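Local coordinates for carbohydrate binding protein, putative, cpb33A (Cellvibrio japonicus, PDB 5FJQ) that binds copper in its N-terminal catalytic domain, that of a lytic polysaccharide monooxygenase important for efficient use of chitin, and probably binds carbohydrate, at residues F92-T97 with F171-D176; K101-R106 with R161-D166; Y114-P119 with R152-S157. All blocks are in the same frame, centred on the assembly; numbering follows the deposited sequence.

Contact 1: residues F92-T97 with F171-D176; sequences FVWTNT and FYQCID
The side chain of W94 starts beside the backbone N, with CG anti to the carbonyl carbon (chi1 -81°), and this, with chi2 near a right angle, brings the six-membered part of its indole toward 171-176. There CH2 lies 3.5 Å from CG of Q173; this single methylene meets the ring, and the bend at chi2 (-87°) turns the amide off to its own partners. CZ3 of W94 also touches CB of F171 at 3.9 Å. A second contact is purely apolar: CD1 of I175 reaches CD2 of F92 at 4.0 Å. No hydrogen bond crosses, and the strand axes are 10.9 Å apart at 137°, a separation that belongs to facing sheets of a sandwich. Large residues suit such a gap, tryptophan especially, because its NE1 is satisfied by S157 OG while its hydrocarbon end fills the core. Q173 OE1, likewise buried, is bonded by S9 and V4. F171 sends its ring toward the copper ion held by H1 and H100, so this end of the core borders the metal site. Strand 88-96 runs between 2-6 and 139-146 in one sheet, while 169-178 pairs with 152-161 in the other, as in the immunoglobulin-like sandwich of these monooxygenases.

Contact 2: residues K101-R106 with R161-D166; sequences KTKYFR and RDWDRD
One face of the W163 indole carries the aliphatic end of K103: CE sits 3.6 Å above the ring plane, offset toward the rim, and NZ follows 4.5 Å from the centroid of the six-membered ring, a cation-pi contact. The R165 guanidinium has CB of K101 over one face and the carbonyl O of T102 at its edge, a pair whose angle is too poor for a hydrogen bond; the NH2 of R165 bonds instead to A134 O. At the edge of the R161 guanidinium, in its plane, lies OD2 of D166.

Bends at chi2 and chi3 (68° and 103°) let K103 curl over the indole and place NZ 3.0 Å from OD2 of D164, on its anti side. Lysine suits this place because its CE lies against the indole as a CH-pi contact while its ammonium group meets D164 and, weakly, D162. D162 OD1 also accepts from the backbone N of D164, an Asx turn, so one aspartate shapes the loop and helps, weakly, to hold the ammonium group. A backbone bond, D162 N to K101 O (2.8 Å), and a backbone-to-side-chain bond, K101 N to D166 OD2 (3.0 Å, on the anti lone pair), complete the join. Since that carboxylate also pairs with R161, it probably steadies an arginine whose side chain touches the copper ligand H100.

T102 faces R161 in an antiparallel, non-hydrogen-bonded pair. Beyond it K103 and Y104 both face Q160, a classic beta bulge, where strand 102-109 turns alongside strand 152-161; the 161-166 loop leads toward strand 169-178.

Contact 3: residues Y114-P119 with R152-S157; sequences YDHSQP and RHIIYS
A histidine in a left-handed backbone conformation joins the loop to the strand: H116, at phi 59° and psi 28°, donates from NE2 to the carbonyl O of R152. The bond is 3.0 Å long and nearly straight at 170°, and its acceptor lies in the imidazole plane. Seen from the carbonyl, however, the donor stands well above the plane of the peptide, not on a lone pair. With CG of H116 anti to the carbonyl carbon and beside the backbone N, the ring extends toward 152-157, and its CE1 also touches CG1 of I154 at 3.9 Å.

Within the loop, Y114 bears on the same imidazole. Its CD2 lies 3.4 Å above the centre of one face of the H116 ring, while CE1 of H116 meets the tyrosine ring at its edge, so the tyrosine edge supports the imidazole that the NE2 bond already orients. Across the contact, CE2 of Y114 approaches CD1 of I154 at 3.9 Å, and CB rests against CE1 of H153 at 4.0 Å. Isoleucine suits this spot because its longer branch serves both rings, CG1 the imidazole and CD1 the phenol. H153 itself turns its nitrogens elsewhere, ND1 to T110 and NE2 to T150, which probably holds its ring in place beside CB of Y114.

D115 OD1 accepts from the backbone N of S117, an Asx turn with H116 at its middle, consistent with the left-handed conformation there. Because NE2 donates to a carbonyl, it must carry a proton here; the contact therefore joins one directed polar bond to apolar packing.

From the N terminus, 92-97 comes first, on strand 88-96, and contact 1 closes the longest loop by returning to strand 169-178. Inside that loop, contact 2 joins 101-106 to 161-166, and contact 3, joining 114-119 to 152-157, is nested inside contact 2; none cross. Contact 1 ties the two sheets face to face, whereas the other two fasten loops at far-apart ends of strand pair 102-109 and 152-161, their centres 26 Å apart. The strands knit them together: I175 of contact 1 probably bonds to I155 of contact 3, and W94 packs on F105 of contact 2. Contacts 1 and 2 border the copper site; contact 3 lies away from it.

Contact 1: residues F92-T97 with F171-D176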
loop_
_atom_site.group_PDB
_atom_site.type_symbol
_atom_site.label_atom_id
_atom_site.label_comp_id
_atom_site.label_asym_id
_atom_site.label_seq_id
_atom_site.Cartn_x
_atom_site.Cartn_y
_atom_site.Cartn_z
ATOM N N PHE A 92 5.269 4.397 -10.084
ATOM C CA PHE A 92 5.075 4.230 -8.636
ATOM C C PHE A 92 6.428 4.305 -7.953
ATOM O O PHE A 92 7.415 3.686 -8.375
ATOM C CB PHE A 92 4.389 2.891 -8.333
ATOM C CG PHE A 92 2.946 2.840 -8.750
ATOM C CD1 PHE A 92 2.586 2.659 -10.092
ATOM C CD2 PHE A 92 1.956 3.052 -7.841
ATOM C CE1 PHE A 92 1.243 2.649 -10.457
ATOM C CE2 PHE A 92 0.606 3.054 -8.203
ATOM C CZ PHE A 92 0.255 2.853 -9.510
ATOM N N VAL A 93 6.482 5.087 -6.898
ATOM C CA VAL A 93 7.766 5.412 -6.357
ATOM C C VAL A 93 7.691 5.102 -4.898
ATOM O O VAL A 93 6.758 5.587 -4.244
ATOM C CB VAL A 93 8.072 6.939 -6.499
ATOM C CG1 VAL A 93 9.319 7.292 -5.696
ATOM C CG2 VAL A 93 8.161 7.381 -7.988
ATOM N N TRP A 94 8.693 4.362 -4.417
ATOM C CA TRP A 94 8.813 4.061 -2.982
ATOM C C TRP A 94 9.901 4.987 -2.475
ATOM O O TRP A 94 11.004 4.996 -3.012
ATOM C CB TRP A 94 9.221 2.607 -2.694
ATOM C CG TRP A 94 8.119 1.568 -2.738
ATOM C CD1 TRP A 94 7.587 1.049 -3.842
ATOM C CD2 TRP A 94 7.534 0.841 -1.629
ATOM N NE1 TRP A 94 6.623 0.105 -3.561
ATOM C CE2 TRP A 94 6.589 -0.076 -2.194
ATOM C CE3 TRP A 94 7.699 0.878 -0.226
ATOM C CZ2 TRP A 94 5.824 -0.930 -1.425
ATOM C CZ3 TRP A 94 6.947 0.031 0.540
ATOM C CH2 TRP A 94 5.978 -0.863 -0.049
ATOM N N THR A 95 9.571 5.785 -1.471
ATOM C CA THR A 95 10.579 6.550 -0.767
ATOM C C THR A 95 10.956 5.724 0.449
ATOM O O THR A 95 10.147 5.506 1.357
ATOM C CB THR A 95 10.056 7.938 -0.363
ATOM O OG1 THR A 95 9.788 8.641 -1.568
ATOM C CG2 THR A 95 11.128 8.685 0.423
ATOM N N ASN A 96 12.192 5.247 0.419
ATOM C CA ASN A 96 12.748 4.424 1.430
ATOM C C ASN A 96 13.500 5.229 2.484
ATOM O O ASN A 96 14.439 5.937 2.154
ATOM C CB ASN A 96 13.630 3.360 0.766
ATOM C CG ASN A 96 12.836 2.536 -0.213
ATOM O OD1 ASN A 96 11.608 2.533 -0.120
ATOM N ND2 ASN A 96 13.498 1.974 -1.231
ATOM N N THR A 97 13.090 5.115 3.742
ATOM C CA THR A 97 13.810 5.822 4.817
ATOM C C THR A 97 15.020 5.035 5.223
ATOM O O THR A 97 16.009 5.609 5.668
ATOM C CB THR A 97 12.895 6.075 6.029
ATOM O OG1 THR A 97 12.479 4.797 6.621
ATOM C CG2 THR A 97 11.721 6.985 5.568
ATOM N N PHE A 171 7.081 -4.910 3.724
ATOM C CA PHE A 171 6.403 -3.606 3.821
ATOM C C PHE A 171 5.212 -3.505 2.854
ATOM O O PHE A 171 5.293 -3.933 1.661
ATOM C CB PHE A 171 7.406 -2.429 3.549
ATOM C CG PHE A 171 8.595 -2.476 4.417
ATOM C CD1 PHE A 171 8.554 -1.882 5.715
ATOM C CD2 PHE A 171 9.702 -3.222 4.047
ATOM C CE1 PHE A 171 9.646 -1.989 6.583
ATOM C CE2 PHE A 171 10.792 -3.357 4.928
ATOM C CZ PHE A 171 10.776 -2.728 6.188
ATOM N N TYR A 172 4.130 -2.902 3.356
ATOM C CA TYR A 172 2.842 -3.000 2.690
ATOM C C TYR A 172 2.155 -1.663 2.496
ATOM O O TYR A 172 1.927 -0.950 3.476
ATOM C CB TYR A 172 1.919 -4.017 3.396
ATOM C CG TYR A 172 2.627 -5.317 3.640
ATOM C CD1 TYR A 172 3.381 -5.529 4.821
ATOM C CD2 TYR A 172 2.522 -6.359 2.721
ATOM C CE1 TYR A 172 4.057 -6.718 5.013
ATOM C CE2 TYR A 172 3.178 -7.570 2.932
ATOM C CZ TYR A 172 3.938 -7.732 4.094
ATOM O OH TYR A 172 4.607 -8.888 4.300
ATOM N N GLN A 173 1.823 -1.340 1.236
ATOM C CA GLN A 173 1.184 -0.093 0.949
ATOM C C GLN A 173 0.008 -0.157 0.032
ATOM O O GLN A 173 0.183 -0.362 -1.190
ATOM C CB GLN A 173 2.163 0.890 0.270
ATOM C CG GLN A 173 3.410 1.217 1.041
ATOM C CD GLN A 173 3.149 2.358 1.959
ATOM O OE1 GLN A 173 2.936 3.448 1.505
ATOM N NE2 GLN A 173 3.101 2.096 3.284
ATOM N N CYS A 174 -1.152 0.155 0.606
ATOM C CA CYS A 174 -2.393 0.407 -0.112
ATOM C C CYS A 174 -2.390 1.808 -0.669
ATOM O O CYS A 174 -2.114 2.744 0.079
ATOM C CB CYS A 174 -3.574 0.306 0.798
ATOM S SG CYS A 174 -4.032 -1.428 1.252
ATOM N N ILE A 175 -2.676 1.914 -1.985
ATOM C CA ILE A 175 -2.718 3.196 -2.743
ATOM C C ILE A 175 -4.126 3.270 -3.370
ATOM O O ILE A 175 -4.578 2.262 -3.925
ATOM C CB ILE A 175 -1.649 3.205 -3.838
ATOM C CG1 ILE A 175 -0.254 2.867 -3.214
ATOM C CG2 ILE A 175 -1.556 4.585 -4.473
ATOM C CD1 ILE A 175 0.697 2.153 -4.171
ATOM N N ASP A 176 -4.816 4.425 -3.246
ATOM C CA ASP A 176 -6.111 4.597 -3.917
ATOM C C ASP A 176 -6.002 5.384 -5.233
ATOM O O ASP A 176 -5.429 6.472 -5.253
ATOM C CB ASP A 176 -7.113 5.261 -3.018
ATOM C CG ASP A 176 -7.232 4.611 -1.705
ATOM O OD1 ASP A 176 -7.966 3.555 -1.629
ATOM O OD2 ASP A 176 -6.603 5.185 -0.753
#

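Contact 2: residues K101-R106 with R161-D166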
loop_
_atom_site.group_PDB
_atom_site.type_symbol
_atom_site.label_atom_id
_atom_site.label_comp_id
_atom_site.label_asym_id
_atom_site.label_seq_id
_atom_site.Cartn_x
_atom_site.Cartn_y
_atom_site.Cartn_z
ATOM N N LYS A 101 18.296 -4.798 0.996
ATOM C CA LYS A 101 18.446 -5.681 -0.172
ATOM C C LYS A 101 17.037 -6.210 -0.411
ATOM O O LYS A 101 16.323 -6.437 0.531
ATOM C CB LYS A 101 19.469 -6.804 0.066
ATOM C CG LYS A 101 20.798 -6.313 0.603
ATOM C CD LYS A 101 21.945 -7.180 0.128
ATOM C CE LYS A 101 23.282 -6.432 0.129
ATOM N NZ LYS A 101 23.471 -5.633 -1.124
ATOM N N THR A 102 16.635 -6.306 -1.680
ATOM C CA THR A 102 15.219 -6.517 -2.099
ATOM C C THR A 102 15.120 -7.809 -2.902
ATOM O O THR A 102 15.858 -7.999 -3.885
ATOM C CB THR A 102 14.731 -5.335 -2.980
ATOM O OG1 THR A 102 14.730 -4.148 -2.172
ATOM C CG2 THR A 102 13.338 -5.552 -3.528
ATOM N N LYS A 103 14.191 -8.669 -2.488
ATOM C CA LYS A 103 13.759 -9.821 -3.283
ATOM C C LYS A 103 12.834 -9.316 -4.395
ATOM O O LYS A 103 12.960 -9.710 -5.587
ATOM C CB LYS A 103 13.080 -10.848 -2.386
ATOM C CG LYS A 103 12.857 -12.189 -3.062
ATOM C CD LYS A 103 14.167 -12.903 -3.330
ATOM C CE LYS A 103 14.405 -14.017 -2.328
ATOM N NZ LYS A 103 15.815 -14.493 -2.369
ATOM N N TYR A 104 11.940 -8.394 -4.046
ATOM C CA TYR A 104 11.031 -7.758 -5.035
ATOM C C TYR A 104 10.175 -6.617 -4.515
ATOM O O TYR A 104 9.860 -6.531 -3.292
ATOM C CB TYR A 104 10.069 -8.801 -5.643
ATOM C CG TYR A 104 9.242 -9.569 -4.648
ATOM C CD1 TYR A 104 8.130 -8.975 -4.007
ATOM C CD2 TYR A 104 9.499 -10.903 -4.414
ATOM C CE1 TYR A 104 7.337 -9.700 -3.139
ATOM C CE2 TYR A 104 8.717 -11.649 -3.547
ATOM C CZ TYR A 104 7.645 -11.043 -2.897
ATOM O OH TYR A 104 6.926 -11.782 -2.022
ATOM N N PHE A 105 9.751 -5.755 -5.423
ATOM C CA PHE A 105 8.558 -4.921 -5.152
ATOM C C PHE A 105 7.485 -5.472 -6.055
ATOM O O PHE A 105 7.674 -5.530 -7.336
ATOM C CB PHE A 105 8.772 -3.413 -5.475
ATOM C CG PHE A 105 9.764 -2.719 -4.541
ATOM C CD1 PHE A 105 11.137 -2.819 -4.761
ATOM C CD2 PHE A 105 9.322 -2.048 -3.392
ATOM C CE1 PHE A 105 12.084 -2.205 -3.901
ATOM C CE2 PHE A 105 10.251 -1.442 -2.538
ATOM C CZ PHE A 105 11.626 -1.546 -2.768
ATOM N N ARG A 106 6.329 -5.768 -5.469
ATOM C CA ARG A 106 5.200 -6.203 -6.262
ATOM C C ARG A 106 3.988 -5.308 -6.123
ATOM O O ARG A 106 3.705 -4.769 -5.033
ATOM C CB ARG A 106 4.743 -7.643 -5.879
ATOM C CG ARG A 106 5.655 -8.705 -6.417
ATOM C CD ARG A 106 5.205 -10.076 -5.922
ATOM N NE ARG A 106 6.185 -11.045 -6.418
ATOM C CZ ARG A 106 6.332 -12.294 -5.963
ATOM N NH1 ARG A 106 5.617 -12.711 -4.944
ATOM N NH2 ARG A 106 7.272 -13.093 -6.469
ATOM N N ARG A 161 11.905 -7.630 1.436
ATOM C CA ARG A 161 13.321 -7.509 1.802
ATOM C C ARG A 161 13.972 -8.888 1.547
ATOM O O ARG A 161 13.353 -9.943 1.809
ATOM C CB ARG A 161 13.438 -7.077 3.275
ATOM C CG ARG A 161 14.864 -6.973 3.821
ATOM C CD ARG A 161 14.854 -6.269 5.162
ATOM N NE ARG A 161 16.210 -5.993 5.652
ATOM C CZ ARG A 161 16.482 -5.699 6.928
ATOM N NH1 ARG A 161 15.477 -5.629 7.790
ATOM N NH2 ARG A 161 17.728 -5.479 7.345
ATOM N N ASP A 162 15.189 -8.901 1.006
ATOM C CA ASP A 162 15.801 -10.169 0.582
ATOM C C ASP A 162 16.330 -10.976 1.757
ATOM O O ASP A 162 17.369 -10.624 2.311
ATOM C CB ASP A 162 16.936 -9.891 -0.386
ATOM C CG ASP A 162 17.397 -11.137 -1.068
ATOM O OD1 ASP A 162 17.471 -12.182 -0.430
ATOM O OD2 ASP A 162 17.647 -11.061 -2.264
ATOM N N TRP A 163 15.634 -12.067 2.136
ATOM C CA TRP A 163 16.004 -12.719 3.384
ATOM C C TRP A 163 17.270 -13.583 3.214
ATOM O O TRP A 163 17.877 -14.001 4.208
ATOM C CB TRP A 163 14.861 -13.566 3.950
ATOM C CG TRP A 163 14.546 -14.675 3.065
ATOM C CD1 TRP A 163 15.147 -15.909 3.030
ATOM C CD2 TRP A 163 13.581 -14.659 2.003
ATOM N NE1 TRP A 163 14.601 -16.681 2.011
ATOM C CE2 TRP A 163 13.636 -15.942 1.367
ATOM C CE3 TRP A 163 12.670 -13.688 1.521
ATOM C CZ2 TRP A 163 12.796 -16.279 0.296
ATOM C CZ3 TRP A 163 11.846 -14.014 0.462
ATOM C CH2 TRP A 163 11.902 -15.310 -0.144
ATOM N N ASP A 164 17.644 -13.889 1.981
ATOM C CA ASP A 164 18.894 -14.639 1.746
ATOM C C ASP A 164 20.081 -13.732 1.850
ATOM O O ASP A 164 21.186 -14.188 2.170
ATOM C CB ASP A 164 18.906 -15.255 0.369
ATOM C CG ASP A 164 18.022 -16.467 0.286
ATOM O OD1 ASP A 164 18.130 -17.331 1.194
ATOM O OD2 ASP A 164 17.209 -16.510 -0.658
ATOM N N ARG A 165 19.870 -12.447 1.605
ATOM C CA ARG A 165 21.003 -11.565 1.470
ATOM C C ARG A 165 21.075 -10.614 2.637
ATOM O O ARG A 165 21.976 -9.776 2.702
ATOM C CB ARG A 165 20.942 -10.813 0.104
ATOM C CG ARG A 165 21.150 -11.714 -1.126
ATOM C CD ARG A 165 21.467 -10.974 -2.404
ATOM N NE ARG A 165 20.258 -10.438 -3.050
ATOM C CZ ARG A 165 20.036 -9.148 -3.354
ATOM N NH1 ARG A 165 20.973 -8.238 -3.070
ATOM N NH2 ARG A 165 18.877 -8.779 -3.932
ATOM N N ASP A 166 20.095 -10.680 3.531
ATOM C CA ASP A 166 19.837 -9.532 4.387
ATOM C C ASP A 166 18.975 -9.863 5.578
ATOM O O ASP A 166 19.532 -10.164 6.623
ATOM C CB ASP A 166 19.294 -8.328 3.545
ATOM C CG ASP A 166 19.143 -7.055 4.347
ATOM O OD1 ASP A 166 19.358 -7.041 5.598
ATOM O OD2 ASP A 166 18.772 -6.037 3.719
#

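Contact 3: residues Y114-P119 with R152-S157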
loop_
_atom_site.group_PDB
_atom_site.type_symbol
_atom_site.label_atom_id
_atom_site.label_comp_id
_atom_site.label_asym_id
_atom_site.label_seq_id
_atom_site.Cartn_x
_atom_site.Cartn_y
_atom_site.Cartn_z
ATOM N N TYR A 114 -14.960 -3.602 -8.679
ATOM C CA TYR A 114 -14.717 -3.503 -7.241
ATOM C C TYR A 114 -15.551 -2.405 -6.599
ATOM O O TYR A 114 -15.526 -1.259 -7.061
ATOM C CB TYR A 114 -13.225 -3.184 -6.960
ATOM C CG TYR A 114 -12.852 -3.301 -5.488
ATOM C CD1 TYR A 114 -12.737 -4.542 -4.899
ATOM C CD2 TYR A 114 -12.629 -2.159 -4.695
ATOM C CE1 TYR A 114 -12.427 -4.673 -3.553
ATOM C CE2 TYR A 114 -12.281 -2.276 -3.340
ATOM C CZ TYR A 114 -12.166 -3.544 -2.788
ATOM O OH TYR A 114 -11.848 -3.755 -1.444
ATOM N N ASP A 115 -16.194 -2.709 -5.472
ATOM C CA ASP A 115 -17.193 -1.766 -4.932
ATOM C C ASP A 115 -16.908 -1.206 -3.540
ATOM O O ASP A 115 -17.777 -0.587 -2.979
ATOM C CB ASP A 115 -18.617 -2.372 -4.992
ATOM C CG ASP A 115 -18.866 -3.449 -3.931
ATOM O OD1 ASP A 115 -17.961 -3.821 -3.147
ATOM O OD2 ASP A 115 -20.002 -3.939 -3.877
ATOM N N HIS A 116 -15.728 -1.439 -2.968
ATOM C CA HIS A 116 -15.324 -0.742 -1.734
ATOM C C HIS A 116 -16.248 -0.958 -0.576
ATOM O O HIS A 116 -16.350 -0.091 0.295
ATOM C CB HIS A 116 -15.196 0.777 -2.027
ATOM C CG HIS A 116 -14.178 1.047 -3.056
ATOM N ND1 HIS A 116 -12.832 1.069 -2.754
ATOM C CD2 HIS A 116 -14.279 1.142 -4.401
ATOM C CE1 HIS A 116 -12.154 1.233 -3.876
ATOM N NE2 HIS A 116 -13.009 1.291 -4.886
ATOM N N SER A 117 -16.930 -2.107 -0.568
ATOM C CA SER A 117 -17.944 -2.347 0.423
ATOM C C SER A 117 -17.434 -3.196 1.586
ATOM O O SER A 117 -17.973 -3.116 2.673
ATOM C CB SER A 117 -19.175 -2.983 -0.228
ATOM O OG SER A 117 -18.802 -4.164 -0.898
ATOM N N GLN A 118 -16.386 -3.985 1.343
ATOM C CA GLN A 118 -15.731 -4.789 2.374
ATOM C C GLN A 118 -14.265 -4.384 2.460
ATOM O O GLN A 118 -13.671 -4.019 1.440
ATOM C CB GLN A 118 -15.739 -6.283 1.985
ATOM C CG GLN A 118 -17.061 -6.838 1.520
ATOM C CD GLN A 118 -18.181 -6.473 2.469
ATOM O OE1 GLN A 118 -18.010 -6.507 3.692
ATOM N NE2 GLN A 118 -19.334 -6.107 1.913
ATOM N N PRO A 119 -13.651 -4.520 3.641
ATOM C CA PRO A 119 -12.180 -4.471 3.677
ATOM C C PRO A 119 -11.477 -5.426 2.709
ATOM O O PRO A 119 -12.009 -6.463 2.246
ATOM C CB PRO A 119 -11.838 -4.703 5.150
ATOM C CG PRO A 119 -13.022 -4.076 5.831
ATOM C CD PRO A 119 -14.220 -4.438 4.998
ATOM N N ARG A 152 -12.899 3.616 -9.087
ATOM C CA ARG A 152 -11.885 3.742 -8.099
ATOM C C ARG A 152 -11.347 2.372 -7.775
ATOM O O ARG A 152 -12.093 1.402 -7.703
ATOM C CB ARG A 152 -12.575 4.315 -6.854
ATOM C CG ARG A 152 -12.638 5.811 -6.932
ATOM C CD ARG A 152 -13.444 6.341 -5.770
ATOM N NE ARG A 152 -12.991 7.712 -5.679
ATOM C CZ ARG A 152 -12.195 8.134 -4.720
ATOM N NH1 ARG A 152 -11.876 7.274 -3.736
ATOM N NH2 ARG A 152 -11.783 9.412 -4.717
ATOM N N HIS A 153 -10.042 2.281 -7.595
ATOM C CA HIS A 153 -9.416 1.021 -7.367
ATOM C C HIS A 153 -8.393 1.117 -6.261
ATOM O O HIS A 153 -7.952 2.206 -5.900
ATOM C CB HIS A 153 -8.852 0.472 -8.701
ATOM C CG HIS A 153 -9.941 -0.082 -9.559
ATOM N ND1 HIS A 153 -10.461 -1.347 -9.341
ATOM C CD2 HIS A 153 -10.728 0.495 -10.498
ATOM C CE1 HIS A 153 -11.494 -1.534 -10.148
ATOM N NE2 HIS A 153 -11.658 -0.448 -10.882
ATOM N N ILE A 154 -8.060 -0.045 -5.692
ATOM C CA ILE A 154 -6.993 -0.111 -4.747
ATOM C C ILE A 154 -5.848 -0.836 -5.396
ATOM O O ILE A 154 -6.003 -1.947 -6.002
ATOM C CB ILE A 154 -7.402 -0.805 -3.423
ATOM C CG1 ILE A 154 -8.612 -0.104 -2.803
ATOM C CG2 ILE A 154 -6.230 -0.858 -2.433
ATOM C CD1 ILE A 154 -9.086 -0.829 -1.532
ATOM N N ILE A 155 -4.690 -0.211 -5.229
ATOM C CA ILE A 155 -3.439 -0.861 -5.558
ATOM C C ILE A 155 -2.720 -1.243 -4.261
ATOM O O ILE A 155 -2.652 -0.442 -3.308
ATOM C CB ILE A 155 -2.540 -0.007 -6.451
ATOM C CG1 ILE A 155 -3.161 0.038 -7.872
ATOM C CG2 ILE A 155 -1.111 -0.585 -6.437
ATOM C CD1 ILE A 155 -2.662 1.169 -8.687
ATOM N N TYR A 156 -2.205 -2.473 -4.239
ATOM C CA TYR A 156 -1.434 -2.951 -3.123
ATOM C C TYR A 156 -0.021 -3.185 -3.615
ATOM O O TYR A 156 0.193 -4.058 -4.450
ATOM C CB TYR A 156 -2.055 -4.265 -2.652
ATOM C CG TYR A 156 -1.711 -4.642 -1.244
ATOM C CD1 TYR A 156 -1.789 -3.711 -0.210
ATOM C CD2 TYR A 156 -1.291 -5.971 -0.928
ATOM C CE1 TYR A 156 -1.463 -4.090 1.102
ATOM C CE2 TYR A 156 -0.984 -6.364 0.390
ATOM C CZ TYR A 156 -1.086 -5.433 1.404
ATOM O OH TYR A 156 -0.755 -5.864 2.689
ATOM N N SER A 157 0.928 -2.334 -3.198
ATOM C CA SER A 157 2.346 -2.671 -3.345
ATOM C C SER A 157 2.972 -3.334 -2.129
ATOM O O SER A 157 2.707 -2.965 -0.952
ATOM C CB SER A 157 3.145 -1.384 -3.699
ATOM O OG SER A 157 4.496 -1.687 -4.009
#